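Local coordinates for Dbv8 protein (Nonomuraea, PDB 4MFZ) that probably transfers a long aliphatic acyl group from acyl-CoA to an amine of a glycopeptide antibiotic, as a GNAT-type N-acyltransferase that binds decanoyl-CoA, at residues T186-R190 with G191-R195; S313-E316 with K317-T321. One frame throughout, in Å; residues are numbered along the deposited sequence.

Contact 1 (T186-R190 with G191-R195); sequences TLLVR and GLVYR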
ATOM      1  N   THR A 186      -5.028  -1.008   3.575  1.00 15.16           N
ATOM      2  CA  THR A 186      -6.462  -0.744   3.853  1.00 16.04           C
ATOM      3  C   THR A 186      -7.301  -0.622   2.587  1.00 15.51           C
ATOM      4  O   THR A 186      -8.307  -1.320   2.428  1.00 15.99           O
ATOM      5  CB  THR A 186      -6.659   0.486   4.778  1.00 16.18           C
ATOM      6  OG1 THR A 186      -6.013   0.222   6.007  1.00 16.83           O
ATOM      7  CG2 THR A 186      -8.103   0.727   5.089  1.00 17.54           C
ATOM      8  N   LEU A 187      -6.878   0.237   1.673  1.00 15.76           N
ATOM      9  CA  LEU A 187      -7.543   0.366   0.386  1.00 15.43           C
ATOM     10  C   LEU A 187      -7.629  -0.966  -0.412  1.00 14.91           C
ATOM     11  O   LEU A 187      -8.665  -1.287  -1.009  1.00 15.10           O
ATOM     12  CB  LEU A 187      -6.809   1.427  -0.412  1.00 16.41           C
ATOM     13  CG  LEU A 187      -7.590   2.125  -1.510  1.00 18.07           C
ATOM     14  CD1 LEU A 187      -8.731   2.939  -0.877  1.00 17.43           C
ATOM     15  CD2 LEU A 187      -6.623   3.018  -2.290  1.00 18.07           C
ATOM     16  N   LEU A 188      -6.551  -1.736  -0.392  1.00 14.52           N
ATOM     17  CA  LEU A 188      -6.471  -3.005  -1.118  1.00 14.52           C
ATOM     18  C   LEU A 188      -7.406  -4.048  -0.504  1.00 14.69           C
ATOM     19  O   LEU A 188      -8.154  -4.723  -1.210  1.00 13.95           O
ATOM     20  CB  LEU A 188      -5.037  -3.516  -1.103  1.00 14.24           C
ATOM     21  CG  LEU A 188      -4.792  -4.816  -1.902  1.00 14.57           C
ATOM     22  CD1 LEU A 188      -3.368  -4.808  -2.485  1.00 14.36           C
ATOM     23  CD2 LEU A 188      -5.016  -6.012  -1.006  1.00 14.49           C
ATOM     24  N   VAL A 189      -7.388  -4.154   0.820  1.00 14.27           N
ATOM     25  CA  VAL A 189      -8.222  -5.144   1.489  1.00 14.83           C
ATOM     26  C   VAL A 189      -9.717  -4.756   1.558  1.00 14.65           C
ATOM     27  O   VAL A 189     -10.557  -5.605   1.871  1.00 13.80           O
ATOM     28  CB  VAL A 189      -7.649  -5.575   2.882  1.00 15.34           C
ATOM     29  CG1 VAL A 189      -8.252  -4.763   4.009  1.00 15.48           C
ATOM     30  CG2 VAL A 189      -7.947  -7.047   3.129  1.00 15.99           C
ATOM     31  N   ARG A 190     -10.024  -3.497   1.239  1.00 14.50           N
ATOM     32  CA  ARG A 190     -11.389  -3.069   0.969  1.00 15.64           C
ATOM     33  C   ARG A 190     -11.814  -3.272  -0.486  1.00 15.50           C
ATOM     34  O   ARG A 190     -12.820  -2.708  -0.896  1.00 14.64           O
ATOM     35  CB  ARG A 190     -11.584  -1.595   1.303  1.00 16.25           C
ATOM     36  CG  ARG A 190     -11.825  -1.266   2.762  1.00 17.35           C
ATOM     37  CD  ARG A 190     -11.934   0.257   2.928  1.00 17.88           C
ATOM     38  NE  ARG A 190     -13.164   0.741   2.327  1.00 18.64           N
ATOM     39  CZ  ARG A 190     -13.273   1.729   1.442  1.00 17.84           C
ATOM     40  NH1 ARG A 190     -12.228   2.433   1.068  1.00 17.10           N
ATOM     41  NH2 ARG A 190     -14.476   2.012   0.949  1.00 17.32           N
ATOM     42  N   GLY A 191     -11.058  -4.060  -1.263  1.00 15.58           N
ATOM     43  CA  GLY A 191     -11.495  -4.453  -2.617  1.00 15.54           C
ATOM     44  C   GLY A 191     -11.369  -3.363  -3.661  1.00 15.89           C
ATOM     45  O   GLY A 191     -12.034  -3.411  -4.681  1.00 16.99           O
ATOM     46  N   LEU A 192     -10.490  -2.402  -3.423  1.00 16.27           N
ATOM     47  CA  LEU A 192     -10.331  -1.215  -4.284  1.00 17.32           C
ATOM     48  C   LEU A 192      -8.979  -1.120  -5.017  1.00 16.64           C
ATOM     49  O   LEU A 192      -8.690  -0.099  -5.673  1.00 16.31           O
ATOM     50  CB  LEU A 192     -10.491   0.065  -3.428  1.00 17.54           C
ATOM     51  CG  LEU A 192     -11.846   0.796  -3.452  1.00 19.93           C
ATOM     52  CD1 LEU A 192     -12.995  -0.141  -3.739  1.00 19.00           C
ATOM     53  CD2 LEU A 192     -12.154   1.631  -2.199  1.00 19.67           C
ATOM     54  N   VAL A 193      -8.134  -2.134  -4.859  1.00 15.39           N
ATOM     55  CA  VAL A 193      -6.840  -2.162  -5.581  1.00 15.22           C
ATOM     56  C   VAL A 193      -6.709  -3.535  -6.218  1.00 14.94           C
ATOM     57  O   VAL A 193      -6.952  -4.553  -5.555  1.00 14.33           O
ATOM     58  CB  VAL A 193      -5.612  -1.892  -4.648  1.00 15.15           C
ATOM     59  CG1 VAL A 193      -4.291  -1.896  -5.428  1.00 14.52           C
ATOM     60  CG2 VAL A 193      -5.759  -0.552  -3.891  1.00 14.44           C
ATOM     61  N   TYR A 194      -6.334  -3.562  -7.491  1.00 14.70           N
ATOM     62  CA  TYR A 194      -6.071  -4.834  -8.224  1.00 14.81           C
ATOM     63  C   TYR A 194      -4.704  -4.800  -8.853  1.00 14.98           C
ATOM     64  O   TYR A 194      -4.326  -3.809  -9.443  1.00 14.37           O
ATOM     65  CB  TYR A 194      -7.195  -5.104  -9.259  1.00 14.87           C
ATOM     66  CG  TYR A 194      -8.467  -5.239  -8.492  1.00 14.79           C
ATOM     67  CD1 TYR A 194      -9.179  -4.095  -8.055  1.00 15.01           C
ATOM     68  CD2 TYR A 194      -8.878  -6.490  -8.043  1.00 15.22           C
ATOM     69  CE1 TYR A 194     -10.307  -4.232  -7.233  1.00 15.36           C
ATOM     70  CE2 TYR A 194     -10.001  -6.626  -7.251  1.00 15.50           C
ATOM     71  CZ  TYR A 194     -10.704  -5.514  -6.854  1.00 15.03           C
ATOM     72  OH  TYR A 194     -11.789  -5.719  -6.032  1.00 16.42           O
ATOM     73  N   ARG A 195      -3.942  -5.873  -8.687  1.00 15.29           N
ATOM     74  CA  ARG A 195      -2.684  -5.984  -9.386  1.00 14.61           C
ATOM     75  C   ARG A 195      -2.897  -6.800 -10.660  1.00 14.19           C
ATOM     76  O   ARG A 195      -3.359  -7.913 -10.608  1.00 13.68           O
ATOM     77  CB  ARG A 195      -1.623  -6.654  -8.514  1.00 15.68           C
ATOM     78  CG  ARG A 195      -0.339  -6.960  -9.292  1.00 16.43           C
ATOM     79  CD  ARG A 195       0.875  -7.182  -8.397  1.00 17.18           C
ATOM     80  NE  ARG A 195       2.086  -7.248  -9.228  1.00 17.00           N
ATOM     81  CZ  ARG A 195       3.330  -7.165  -8.757  1.00 18.57           C
ATOM     82  NH1 ARG A 195       3.564  -7.003  -7.444  1.00 17.76           N
ATOM     83  NH2 ARG A 195       4.360  -7.226  -9.600  1.00 18.37           N
TER
HETATM   84  O   HOH W   1      -8.667  -5.796  -3.767  1.00 19.41           O
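Leu192 N bonds back to Leu187 O at 3.2 Å while Gly191 N reaches Leu188 O at 3.0 Å, the paired bonds of a Schellman motif that ends helix 182-192, just before strand 193-196. Gly191 is the C-prime residue, and its positive phi (76°) is a backbone shape that a residue without CB adopts easily. After the turn, Leu192 and Val193 lean against the last helical turn, and branched apolar chains suit this largely buried turn. Val193 comes in roughly at right angles to Leu187 and Leu188: its CB packs 3.9 Å from Leu188 CB, and its CG2, beside its own backbone N (CG1 being anti to that N, chi1 -179°), touches Leu187 CD2. Leu192 runs alongside Arg190, its CD2 lying 3.4 Å from Arg190 NH1 in an oblique approach to the guanidinium, whose NH2 is hydrogen-bonded to His105 O. Past the turn, Tyr194 belongs to the strand, yet its hydroxyl donates to Gly191 O at 2.7 Å, tying the strand to the glycine. A water bridge completes the joint: the water gives one hydrogen to Leu188 O and the other to Val193 O, 2.8 Å from each.

Contact 2 (S313-E316 with K317-T321); sequences STLE and KAVVT. With MFK (decanoyl-CoA), chain B.
Ser313, the N-cap of helix 314-324, hands its carbonyl O to Lys317 N at 3.1 Å, the first of four successive helical bonds that join 313-316 to 317-321. Its hydroxyl sits between backbone N and carbonyl carbon (chi1 80°), where OG accepts from Glu316 N at 3.1 Å and donates to N3 of the decanoyl-CoA adenine at 2.8 Å. A small hydroxyl residue fits here because a single oxygen both caps the helix and binds the base. Thr314 points its amide N at the ribose 3'-phosphate, although the position of that phosphate oxygen is less sure. Leu315 faces two ways: CD2 sits over a face of the adenine, 3.5 Å from N7, while CD1 packs obliquely on Val319 CG2 one turn later, 3.8 Å away. Glu316 closes a capping box: CG lies beside its own backbone N (chi1 -63°), and the extended chain beyond it brings OE1 2.9 Å from Ser313 N, which approaches from above the carboxylate plane, while CG passes 3.8 Å from adenine C2. Serine and glutamate thus satisfy each other's amides, and the cap presents a hydroxyl donor to the base, while the helix N-terminus would probably help stabilise the nearby phosphate charge.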
ATOM      1  N   SER A 313      23.946   1.460  -9.127  1.00 28.02           N
ATOM      2  CA  SER A 313      23.250   1.774 -10.377  1.00 25.82           C
ATOM      3  C   SER A 313      23.495   3.216 -10.777  1.00 25.50           C
ATOM      4  O   SER A 313      23.877   4.047  -9.947  1.00 24.17           O
ATOM      5  CB  SER A 313      21.750   1.485 -10.259  1.00 25.09           C
ATOM      6  OG  SER A 313      21.067   2.533  -9.577  1.00 24.53           O
ATOM      7  N   THR A 314      23.283   3.517 -12.054  1.00 25.53           N
ATOM      8  CA  THR A 314      23.480   4.878 -12.510  1.00 24.76           C
ATOM      9  C   THR A 314      22.463   5.791 -11.851  1.00 23.87           C
ATOM     10  O   THR A 314      22.770   6.940 -11.614  1.00 25.46           O
ATOM     11  CB  THR A 314      23.488   5.062 -14.056  1.00 26.02           C
ATOM     12  OG1 THR A 314      22.328   5.769 -14.472  1.00 29.13           O
ATOM     13  CG2 THR A 314      23.623   3.751 -14.824  1.00 24.24           C
ATOM     14  N   LEU A 315      21.279   5.284 -11.500  1.00 23.08           N
ATOM     15  CA  LEU A 315      20.324   6.106 -10.742  1.00 22.68           C
ATOM     16  C   LEU A 315      20.769   6.435  -9.302  1.00 23.84           C
ATOM     17  O   LEU A 315      20.589   7.574  -8.842  1.00 23.97           O
ATOM     18  CB  LEU A 315      18.924   5.497 -10.741  1.00 21.15           C
ATOM     19  CG  LEU A 315      17.847   6.287  -9.996  1.00 21.38           C
ATOM     20  CD1 LEU A 315      17.709   7.721 -10.515  1.00 21.36           C
ATOM     21  CD2 LEU A 315      16.528   5.550 -10.123  1.00 22.34           C
ATOM     22  N   GLU A 316      21.308   5.440  -8.590  1.00 23.38           N
ATOM     23  CA  GLU A 316      21.851   5.651  -7.235  1.00 23.88           C
ATOM     24  C   GLU A 316      22.931   6.735  -7.240  1.00 24.09           C
ATOM     25  O   GLU A 316      22.916   7.655  -6.386  1.00 23.07           O
ATOM     26  CB  GLU A 316      22.403   4.342  -6.642  1.00 24.99           C
ATOM     27  CG  GLU A 316      21.355   3.256  -6.431  1.00 25.68           C
ATOM     28  CD  GLU A 316      21.946   1.902  -6.061  1.00 29.09           C
ATOM     29  OE1 GLU A 316      23.128   1.598  -6.384  1.00 28.11           O
ATOM     30  OE2 GLU A 316      21.207   1.114  -5.441  1.00 30.08           O
ATOM     31  N   LYS A 317      23.844   6.634  -8.214  1.00 24.69           N
ATOM     32  CA  LYS A 317      24.906   7.619  -8.415  1.00 24.30           C
ATOM     33  C   LYS A 317      24.291   9.002  -8.656  1.00 23.76           C
ATOM     34  O   LYS A 317      24.632   9.958  -7.947  1.00 21.82           O
ATOM     35  CB  LYS A 317      25.817   7.205  -9.590  1.00 26.25           C
ATOM     36  CG  LYS A 317      26.808   6.097  -9.253  1.00 28.03           C
ATOM     37  CD  LYS A 317      27.602   5.693 -10.483  1.00 30.87           C
ATOM     38  CE  LYS A 317      28.058   4.240 -10.396  1.00 35.00           C
ATOM     39  NZ  LYS A 317      28.989   3.876 -11.509  1.00 37.74           N
ATOM     40  N   ALA A 318      23.361   9.072  -9.622  1.00 21.05           N
ATOM     41  CA  ALA A 318      22.633  10.304  -9.983  1.00 23.34           C
ATOM     42  C   ALA A 318      21.923  10.977  -8.814  1.00 24.11           C
ATOM     43  O   ALA A 318      22.004  12.195  -8.673  1.00 26.59           O
ATOM     44  CB  ALA A 318      21.611  10.040 -11.083  1.00 21.82           C
ATOM     45  N   VAL A 319      21.178  10.201  -8.031  1.00 23.02           N
ATOM     46  CA  VAL A 319      20.424  10.788  -6.928  1.00 23.39           C
ATOM     47  C   VAL A 319      21.385  11.500  -5.975  1.00 23.18           C
ATOM     48  O   VAL A 319      21.224  12.692  -5.712  1.00 22.25           O
ATOM     49  CB  VAL A 319      19.546   9.752  -6.190  1.00 22.23           C
ATOM     50  CG1 VAL A 319      18.993  10.345  -4.907  1.00 21.87           C
ATOM     51  CG2 VAL A 319      18.402   9.297  -7.087  1.00 19.96           C
ATOM     52  N   VAL A 320      22.408  10.777  -5.520  1.00 23.18           N
ATOM     53  CA  VAL A 320      23.417  11.299  -4.592  1.00 24.21           C
ATOM     54  C   VAL A 320      24.209  12.482  -5.160  1.00 27.11           C
ATOM     55  O   VAL A 320      24.340  13.547  -4.489  1.00 26.99           O
ATOM     56  CB  VAL A 320      24.350  10.165  -4.103  1.00 25.27           C
ATOM     57  CG1 VAL A 320      25.654  10.705  -3.515  1.00 23.86           C
ATOM     58  CG2 VAL A 320      23.598   9.280  -3.103  1.00 24.62           C
ATOM     59  N   THR A 321      24.730  12.328  -6.387  1.00 27.58           N
ATOM     60  CA  THR A 321      25.531  13.396  -6.978  1.00 26.55           C
ATOM     61  C   THR A 321      24.714  14.683  -7.101  1.00 26.97           C
ATOM     62  O   THR A 321      25.203  15.759  -6.745  1.00 26.42           O
ATOM     63  CB  THR A 321      26.217  13.030  -8.327  1.00 28.70           C
ATOM     64  OG1 THR A 321      25.302  13.201  -9.412  1.00 33.49           O
ATOM     65  CG2 THR A 321      26.791  11.625  -8.325  1.00 27.44           C
TER
HETATM   66  CCG MFK B 401       7.619   4.707 -16.504  1.00 32.88           C
HETATM   67  CCF MFK B 401       6.237   5.116 -17.012  1.00 29.78           C
HETATM   68  CCE MFK B 401       5.262   5.132 -15.855  1.00 30.49           C
HETATM   69  CCD MFK B 401       5.420   6.439 -15.119  1.00 30.34           C
HETATM   70  CCC MFK B 401       4.137   6.707 -14.357  1.00 31.00           C
HETATM   71  CCB MFK B 401       4.408   6.704 -12.873  1.00 32.49           C
HETATM   72  CCA MFK B 401       3.200   7.317 -12.187  1.00 32.85           C
HETATM   73  CBZ MFK B 401       2.543   6.237 -11.342  1.00 34.06           C
HETATM   74  CAK MFK B 401       2.710   6.575  -9.873  1.00 34.56           C
HETATM   75  CAJ MFK B 401       3.547   5.489  -9.183  1.00 37.43           C
HETATM   76  OAL MFK B 401       3.487   4.302  -9.519  1.00 37.79           O
HETATM   77  SAI MFK B 401       4.545   6.102  -7.880  1.00 37.26           S
HETATM   78  CAH MFK B 401       5.469   4.602  -7.341  1.00 33.32           C
HETATM   79  CAG MFK B 401       6.558   4.193  -8.339  1.00 28.97           C
HETATM   80  NAF MFK B 401       7.145   2.941  -7.834  1.00 26.87           N
HETATM   81  CAE MFK B 401       8.447   2.816  -7.518  1.00 24.85           C
HETATM   82  OAM MFK B 401       9.281   3.707  -7.663  1.00 23.42           O
HETATM   83  CAD MFK B 401       8.854   1.424  -6.989  1.00 23.86           C
HETATM   84  CAC MFK B 401      10.389   1.324  -6.895  1.00 22.26           C
HETATM   85  NAB MFK B 401      11.014   1.591  -8.206  1.00 21.36           N
HETATM   86  CAA MFK B 401      11.370   0.552  -8.976  1.00 22.06           C
HETATM   87  OAO MFK B 401      11.191  -0.628  -8.636  1.00 23.29           O
HETATM   88  CAN MFK B 401      12.062   0.885 -10.306  1.00 20.31           C
HETATM   89  OAU MFK B 401      12.470   2.272 -10.342  1.00 21.40           O
HETATM   90  CAP MFK B 401      11.210   0.530 -11.545  1.00 20.13           C
HETATM   91  CAR MFK B 401       9.879   1.264 -11.477  1.00 20.97           C
HETATM   92  CAS MFK B 401      10.922  -0.965 -11.656  1.00 20.17           C
HETATM   93  CAQ MFK B 401      11.957   0.972 -12.799  1.00 19.60           C
HETATM   94  OAT MFK B 401      13.193   0.290 -12.826  1.00 18.74           O
HETATM   95  PAV MFK B 401      13.936  -0.103 -14.202  1.00 19.65           P
HETATM   96  OAX MFK B 401      13.026  -0.815 -15.112  1.00 18.77           O
HETATM   97  OAW MFK B 401      15.239  -0.739 -13.845  1.00 20.57           O
HETATM   98  OAY MFK B 401      14.167   1.400 -14.731  1.00 19.61           O
HETATM   99  PAZ MFK B 401      15.216   1.896 -15.839  1.00 20.18           P
HETATM  100  OBA MFK B 401      14.724   3.337 -16.253  1.00 19.05           O
HETATM  101  OBB MFK B 401      15.321   1.008 -17.015  1.00 19.51           O
HETATM  102  O5' MFK B 401      16.568   2.227 -15.029  1.00 20.58           O
HETATM  103  C5' MFK B 401      17.730   2.751 -15.632  1.00 20.92           C
HETATM  104  C4' MFK B 401      18.811   2.829 -14.549  1.00 22.31           C
HETATM  105  O4' MFK B 401      18.332   3.273 -13.220  1.00 23.10           O
HETATM  106  C3' MFK B 401      19.414   1.471 -14.283  1.00 22.64           C
HETATM  107  O3' MFK B 401      20.770   1.680 -13.888  1.00 23.59           O
HETATM  108  PBV MFK B 401      21.921   0.741 -14.538  1.00 26.12           P
HETATM  109  OBW MFK B 401      21.674  -0.643 -13.807  1.00 29.55           O
HETATM  110  OBY MFK B 401      23.308   1.419 -14.029  1.00 26.25           O
HETATM  111  OBX MFK B 401      21.826   0.505 -15.976  1.00 26.69           O
HETATM  112  C2' MFK B 401      18.560   0.989 -13.106  1.00 23.29           C
HETATM  113  O2' MFK B 401      19.153  -0.057 -12.361  1.00 24.14           O
HETATM  114  C1' MFK B 401      18.484   2.220 -12.254  1.00 22.92           C
HETATM  115  N9  MFK B 401      17.298   2.182 -11.359  1.00 22.79           N
HETATM  116  C8  MFK B 401      16.024   2.380 -11.718  1.00 22.94           C
HETATM  117  N7  MFK B 401      15.268   2.273 -10.617  1.00 22.98           N
HETATM  118  C5  MFK B 401      16.081   2.066  -9.570  1.00 23.94           C
HETATM  119  C4  MFK B 401      17.331   2.009 -10.042  1.00 22.99           C
HETATM  120  N3  MFK B 401      18.368   1.848  -9.207  1.00 24.97           N
HETATM  121  C2  MFK B 401      18.240   1.596  -7.748  1.00 23.35           C
HETATM  122  N1  MFK B 401      16.819   1.675  -7.354  1.00 24.96           N
HETATM  123  C6  MFK B 401      15.849   1.905  -8.250  1.00 23.92           C
HETATM  124  N6  MFK B 401      14.587   1.975  -7.833  1.00 23.86           N

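The two contacts are opposite kinds of helix end: residues 186-195 finish helix 182-192 at its C-terminus, and residues 313-321 begin helix 314-324. Their centres are 33 Å apart and their nearest atoms about 18 Å, without touching. Contact 2 belongs to the decanoyl-CoA pocket and holds the adenosine end of the acyl donor. Contact 1 is outside it, with the side chain of Val193 about 11 Å from the ligand and that of Arg190 about 9 Å from a sodium ion. Contact 1 nevertheless leads into the six-stranded mixed sheet through one of its two outermost strands, 193-196, and Ile217, which follows the third strand, is hydrogen-bonded to decanoyl-CoA through its backbone N.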